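Local coordinates for staphylococcal nuclease domain-containing protein 1 (Drosophila melanogaster, PDB 2WAC) that cleaves DNA and RNA as an endonuclease, associates with the RNA-induced silencing complex, and binds peptides carrying symmetrically dimethylated arginine through its Tudor domain, at residues Glu74-Gly78 and Ser79-Val83; Gln175-Glu179 and Gly180-Ala184; Ala38-Ser42 and Asn43-Ala47. One frame throughout, in Å; residues are numbered along the deposited sequence.

Contact 1: residues Glu74-Gly78 and Ser79-Val83; sequences ERVQG and SNATV
V76 and A81 meet on one face of the antiparallel hairpin, with V76 CG2 4.2 Å from A81 CB. Two small side chains suit this non-hydrogen-bonded pair. V76 holds CG1 anti to its backbone N (chi1 -179°), which sets that methyl 3.7 Å from the carbonyl oxygen N80 O and leaves CG2 as the branch facing A81. Farther on, V76 leans on P52 and A81 on L99. The opposite face carries R75, Q77, N80 and T82. R75 and T82 start side by side from their backbones, CB to CB 4.2 Å, but the long arginine chain then leads away, while the beta-branched threonine, a residue at home in strands, turns its hydroxyl to a hydrogen bond with T93.

This is the hairpin of strands 68-77 and 80-85 in the Tudor domain, inside the region involved in dimethylarginine binding. A type II' turn from Q77 to N80 ends it, with G78 at a positive phi (62°) that favours glycine. The end of Q77 leads away, whereas N80, its CG anti to the carbonyl carbon (chi1 -54°), gives ND2 to a water that donates to Q77 O. Q77 N bonds N80 O at 2.9 Å; the bond from N80 N to Q77 O is weak. A classic beta bulge sets E74 and R75 against T82: E74 N bonds T82 O at 2.8 Å, E74 CB lies 3.7 Å from T82 O, and the glutamate side chain touches K91.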
# COMPACT_ATOMS: atom_id res chain seq x y z
N GLU A 74 0.70 -3.37 -16.03
CA GLU A 74 -0.64 -2.79 -15.95
C GLU A 74 -1.06 -2.05 -17.22
O GLU A 74 -2.24 -2.04 -17.58
CB GLU A 74 -0.76 -1.88 -14.72
CG GLU A 74 -0.73 -2.66 -13.40
CD GLU A 74 -1.19 -1.83 -12.23
OE1 GLU A 74 -1.34 -0.60 -12.39
OE2 GLU A 74 -1.39 -2.40 -11.14
N ARG A 75 -0.09 -1.44 -17.90
CA ARG A 75 -0.33 -0.75 -19.17
C ARG A 75 0.93 -0.82 -20.03
O ARG A 75 2.04 -0.68 -19.51
CB ARG A 75 -0.72 0.72 -18.92
CG ARG A 75 -1.28 1.47 -20.14
CD ARG A 75 -1.56 2.94 -19.83
NE ARG A 75 -2.59 3.11 -18.80
CZ ARG A 75 -3.03 4.28 -18.34
NH1 ARG A 75 -2.52 5.42 -18.80
NH2 ARG A 75 -3.97 4.31 -17.41
N VAL A 76 0.76 -1.06 -21.32
CA VAL A 76 1.87 -0.97 -22.27
C VAL A 76 1.57 0.12 -23.29
O VAL A 76 0.46 0.20 -23.83
CB VAL A 76 2.15 -2.32 -23.01
CG1 VAL A 76 3.33 -2.17 -23.97
CG2 VAL A 76 2.43 -3.42 -22.03
N GLN A 77 2.56 0.97 -23.55
CA GLN A 77 2.43 2.05 -24.52
C GLN A 77 3.71 2.22 -25.33
O GLN A 77 4.65 2.90 -24.90
CB GLN A 77 2.04 3.36 -23.82
CG GLN A 77 1.75 4.53 -24.77
CD GLN A 77 0.61 4.26 -25.73
OE1 GLN A 77 -0.52 3.98 -25.31
NE2 GLN A 77 0.89 4.36 -27.02
N GLY A 78 3.75 1.58 -26.50
CA GLY A 78 4.93 1.59 -27.36
C GLY A 78 6.14 0.96 -26.70
O GLY A 78 6.11 -0.22 -26.32
N SER A 79 7.20 1.75 -26.55
CA SER A 79 8.49 1.27 -26.02
C SER A 79 8.55 1.16 -24.50
O SER A 79 9.54 0.68 -23.95
CB SER A 79 9.62 2.20 -26.49
OG SER A 79 9.68 2.25 -27.90
N ASN A 80 7.48 1.60 -23.83
CA ASN A 80 7.45 1.67 -22.37
C ASN A 80 6.26 0.91 -21.77
O ASN A 80 5.27 0.66 -22.46
CB ASN A 80 7.43 3.13 -21.92
CG ASN A 80 8.57 3.95 -22.50
OD1 ASN A 80 9.74 3.70 -22.20
ND2 ASN A 80 8.24 4.93 -23.33
N ALA A 81 6.37 0.55 -20.50
CA ALA A 81 5.26 -0.08 -19.78
C ALA A 81 5.14 0.47 -18.36
O ALA A 81 6.14 0.88 -17.76
CB ALA A 81 5.41 -1.59 -19.76
N THR A 82 3.92 0.47 -17.84
CA THR A 82 3.68 0.79 -16.44
C THR A 82 3.53 -0.52 -15.68
O THR A 82 2.67 -1.35 -16.00
CB THR A 82 2.42 1.66 -16.27
OG1 THR A 82 2.57 2.87 -17.02
CG2 THR A 82 2.20 2.01 -14.79
N VAL A 83 4.39 -0.71 -14.68
CA VAL A 83 4.40 -1.95 -13.89
C VAL A 83 4.15 -1.70 -12.40
O VAL A 83 4.45 -0.62 -11.88
CB VAL A 83 5.72 -2.78 -14.08
CG1 VAL A 83 5.97 -3.07 -15.56
CG2 VAL A 83 6.93 -2.08 -13.45
O HOH W 1 5.50 5.26 -23.88

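Contact 2: residues Gln175-Glu179 and Gly180-Ala184; sequences QLVAE and GLVLA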
# COMPACT_ATOMS: atom_id res chain seq x y z
N GLN A 175 -6.42 8.54 14.76
CA GLN A 175 -5.52 9.57 15.29
C GLN A 175 -5.34 10.72 14.29
O GLN A 175 -5.27 11.88 14.70
CB GLN A 175 -4.16 8.96 15.67
CG GLN A 175 -3.30 9.88 16.54
CD GLN A 175 -2.00 9.24 16.98
OE1 GLN A 175 -1.15 8.90 16.16
NE2 GLN A 175 -1.84 9.08 18.29
N LEU A 176 -5.28 10.39 13.00
CA LEU A 176 -5.24 11.40 11.94
C LEU A 176 -6.49 12.29 11.97
O LEU A 176 -6.39 13.51 11.77
CB LEU A 176 -5.11 10.74 10.56
CG LEU A 176 -3.87 9.93 10.18
CD1 LEU A 176 -4.03 9.38 8.76
CD2 LEU A 176 -2.60 10.76 10.28
N VAL A 177 -7.64 11.68 12.23
CA VAL A 177 -8.90 12.40 12.40
C VAL A 177 -8.87 13.29 13.65
O VAL A 177 -9.18 14.48 13.57
CB VAL A 177 -10.12 11.42 12.45
CG1 VAL A 177 -11.43 12.17 12.61
CG2 VAL A 177 -10.16 10.55 11.20
N ALA A 178 -8.47 12.72 14.79
CA ALA A 178 -8.41 13.45 16.07
C ALA A 178 -7.42 14.62 16.04
O ALA A 178 -7.61 15.62 16.74
CB ALA A 178 -8.08 12.50 17.21
N GLU A 179 -6.38 14.50 15.22
CA GLU A 179 -5.39 15.57 15.03
C GLU A 179 -5.84 16.63 14.02
O GLU A 179 -5.15 17.62 13.80
CB GLU A 179 -4.04 14.99 14.61
CG GLU A 179 -3.29 14.30 15.74
CD GLU A 179 -2.13 13.44 15.24
OE1 GLU A 179 -2.06 13.15 14.03
OE2 GLU A 179 -1.30 13.05 16.08
N GLY A 180 -7.00 16.41 13.40
CA GLY A 180 -7.58 17.35 12.45
C GLY A 180 -6.85 17.42 11.12
O GLY A 180 -6.82 18.47 10.48
N LEU A 181 -6.28 16.30 10.70
CA LEU A 181 -5.51 16.24 9.46
C LEU A 181 -6.31 15.66 8.29
O LEU A 181 -6.03 15.95 7.13
CB LEU A 181 -4.22 15.43 9.66
CG LEU A 181 -3.25 15.93 10.74
CD1 LEU A 181 -2.19 14.87 11.03
CD2 LEU A 181 -2.60 17.26 10.34
N VAL A 182 -7.31 14.84 8.62
CA VAL A 182 -8.20 14.24 7.63
C VAL A 182 -9.66 14.33 8.07
O VAL A 182 -9.95 14.68 9.22
CB VAL A 182 -7.85 12.75 7.33
CG1 VAL A 182 -6.51 12.63 6.61
CG2 VAL A 182 -7.87 11.91 8.61
N LEU A 183 -10.56 14.01 7.15
CA LEU A 183 -11.99 13.96 7.45
C LEU A 183 -12.43 12.53 7.76
O LEU A 183 -11.84 11.56 7.27
CB LEU A 183 -12.80 14.53 6.28
CG LEU A 183 -12.54 15.98 5.85
CD1 LEU A 183 -13.20 16.28 4.51
CD2 LEU A 183 -13.00 16.97 6.91
N ALA A 184 -13.45 12.41 8.60
CA ALA A 184 -14.08 11.13 8.88
C ALA A 184 -15.13 10.84 7.82
O ALA A 184 -15.86 11.75 7.40
CB ALA A 184 -14.72 11.14 10.26
O HOH W 2 -10.59 15.90 11.74
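V182 packs tightly against the end of helix 172-178, its CG2 methyl lying 3.6 Å from L176 CB and 3.7 Å from V177 CG2. With CG1 anti to the carbonyl carbon (chi1 -68°), CG2 falls between the backbone N and the carbonyl carbon, and from there it touches both helix residues at once. The side chains of V177 and V182 cross at about a right angle; branched aliphatic residues suit such a buried spot, where A133 of helix 127-141 and V121 also meet V182. V177 extends the apolar patch through CG1, which reaches the small A184.

The packing is looser around E179 and L181, both partly exposed, although L181 also rests on A136 and A212. L181 CD1 lies 4.2 Å from L176 CD2 and 3.5 Å from E179 OE1, the leucine and glutamate crossing at a slant.

Between these sides the backbone closes the helix. L181 N bonds L176 O at 3.0 Å, nearly straight on to the carbonyl, whereas G180 N reaches V177 O at 2.9 Å from above the carbonyl plane. A water bridges V177 O and V182 O. G180 suits the bend because its phi is positive (72°) and a CB there would clash with E179 O. The chain then enters strand 183-184, which pairs with strand 121-122 through L183 and A122. Positive phi and two bonds back into the last turn make this C-terminal cap a Schellman motif.

Contact 3: residues Ala38-Ser42 and Asn43-Ala47; sequences ADFQS and NPPIA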
# COMPACT_ATOMS: atom_id res chain seq x y z
N ALA A 38 20.17 -14.46 -8.03
CA ALA A 38 21.15 -15.44 -8.48
C ALA A 38 20.84 -15.97 -9.88
O ALA A 38 21.75 -16.13 -10.71
CB ALA A 38 21.26 -16.59 -7.48
N ASP A 39 19.56 -16.24 -10.13
CA ASP A 39 19.06 -16.71 -11.43
C ASP A 39 19.41 -15.73 -12.55
O ASP A 39 19.94 -16.14 -13.60
CB ASP A 39 17.54 -16.88 -11.35
CG ASP A 39 17.01 -17.94 -12.30
OD1 ASP A 39 17.28 -17.85 -13.52
OD2 ASP A 39 16.31 -18.86 -11.83
N PHE A 40 19.13 -14.45 -12.32
CA PHE A 40 19.31 -13.40 -13.32
C PHE A 40 20.75 -12.88 -13.42
O PHE A 40 21.08 -12.13 -14.34
CB PHE A 40 18.32 -12.26 -13.08
CG PHE A 40 16.96 -12.49 -13.70
CD1 PHE A 40 16.19 -13.59 -13.35
CD2 PHE A 40 16.46 -11.59 -14.63
CE1 PHE A 40 14.94 -13.80 -13.92
CE2 PHE A 40 15.21 -11.79 -15.21
CZ PHE A 40 14.45 -12.90 -14.86
N GLN A 41 21.58 -13.27 -12.46
CA GLN A 41 23.02 -13.00 -12.53
C GLN A 41 23.71 -14.12 -13.31
O GLN A 41 24.63 -13.87 -14.09
CB GLN A 41 23.61 -12.88 -11.12
CG GLN A 41 25.11 -12.60 -11.07
CD GLN A 41 25.61 -12.32 -9.67
OE1 GLN A 41 25.24 -11.32 -9.05
NE2 GLN A 41 26.48 -13.19 -9.17
N SER A 42 23.25 -15.36 -13.09
CA SER A 42 23.78 -16.53 -13.78
C SER A 42 23.37 -16.55 -15.25
O SER A 42 24.17 -16.91 -16.12
CB SER A 42 23.31 -17.82 -13.08
OG SER A 42 23.81 -18.97 -13.74
N ASN A 43 22.12 -16.17 -15.52
CA ASN A 43 21.61 -16.09 -16.89
C ASN A 43 20.89 -14.76 -17.13
O ASN A 43 19.65 -14.70 -17.10
CB ASN A 43 20.69 -17.28 -17.19
CG ASN A 43 20.44 -17.48 -18.68
OD1 ASN A 43 21.20 -17.01 -19.53
ND2 ASN A 43 19.37 -18.19 -19.01
N PRO A 44 21.66 -13.68 -17.38
CA PRO A 44 21.05 -12.36 -17.58
C PRO A 44 20.30 -12.30 -18.91
O PRO A 44 20.82 -12.78 -19.92
CB PRO A 44 22.26 -11.40 -17.61
CG PRO A 44 23.44 -12.22 -17.18
CD PRO A 44 23.12 -13.63 -17.50
N PRO A 45 19.09 -11.73 -18.91
CA PRO A 45 18.28 -11.73 -20.13
C PRO A 45 18.79 -10.74 -21.17
O PRO A 45 19.56 -9.83 -20.84
CB PRO A 45 16.88 -11.31 -19.65
CG PRO A 45 16.99 -11.07 -18.18
CD PRO A 45 18.42 -11.02 -17.80
N ILE A 46 18.37 -10.93 -22.42
CA ILE A 46 18.76 -10.05 -23.52
C ILE A 46 17.79 -8.87 -23.61
O ILE A 46 16.59 -9.06 -23.83
CB ILE A 46 18.83 -10.82 -24.87
CG1 ILE A 46 19.86 -11.96 -24.81
CG2 ILE A 46 19.11 -9.87 -26.05
CD1 ILE A 46 21.31 -11.53 -24.57
N ALA A 47 18.32 -7.66 -23.43
CA ALA A 47 17.51 -6.45 -23.45
C ALA A 47 16.85 -6.22 -24.82
O ALA A 47 17.51 -6.29 -25.86
CB ALA A 47 18.36 -5.24 -23.06
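With CG set roughly opposite its carbonyl carbon (chi1 -85°), F40 lays its ring beside the chain that leaves helix 26-42, where CE2 meets P45 CG at 3.5 Å. This is the C-terminal end of a helix in the Tudor part of the chain, followed by the loop that leads to strand 57-61. The phenylalanine and proline side chains cross at about a right angle. CD2 joins CE2 in the touch, the proline coming in obliquely.

A large flat aromatic suits this place because its ring has several neighbours: it also meets the ring of W68 and touches P103 and A100, and A100 touches P45 too. With an alanine here the ring is gone, and P45 is likely to lose its helix-side partner while W68 is left beside a gap.

N43 is the first residue to leave helical angles, yet its N still donates to D39 O at 2.9 Å, keeping the last turn bonded. Proline suits the next two positions, since neither needs to give an N-H and the rings hold the departing chain stiff. P44 N carries no hydrogen to offer F40 O, although the proline ring sits against the helix end, with P44 CG 3.7 Å from both F40 O and Q41 O. The approach to F40 O is made instead by carbon: P44 CA lies 3.2 Å from it in a CA-H...O contact.

From the N terminus, contact 3 comes first, where helix 26-42 gives way to the loop toward strand 57-61. Contact 1 follows as the turn closing the hairpin of strands 68-77 and 80-85, and contact 2 comes last, where helix 172-178 ends before strand 183-184. The three run in series and neither nest nor cross. Contacts 1 and 3 lie on the same side of the chain's centre, both in the Tudor domain part of the chain, about 22 Å apart between centres; strand 99-101 connects them indirectly, L99 touching A81 and A100 touching F40 and P45. Contact 2 lies on the other side, about 37 Å from contact 1 between centres, packed by helices 127-141 and 193-208.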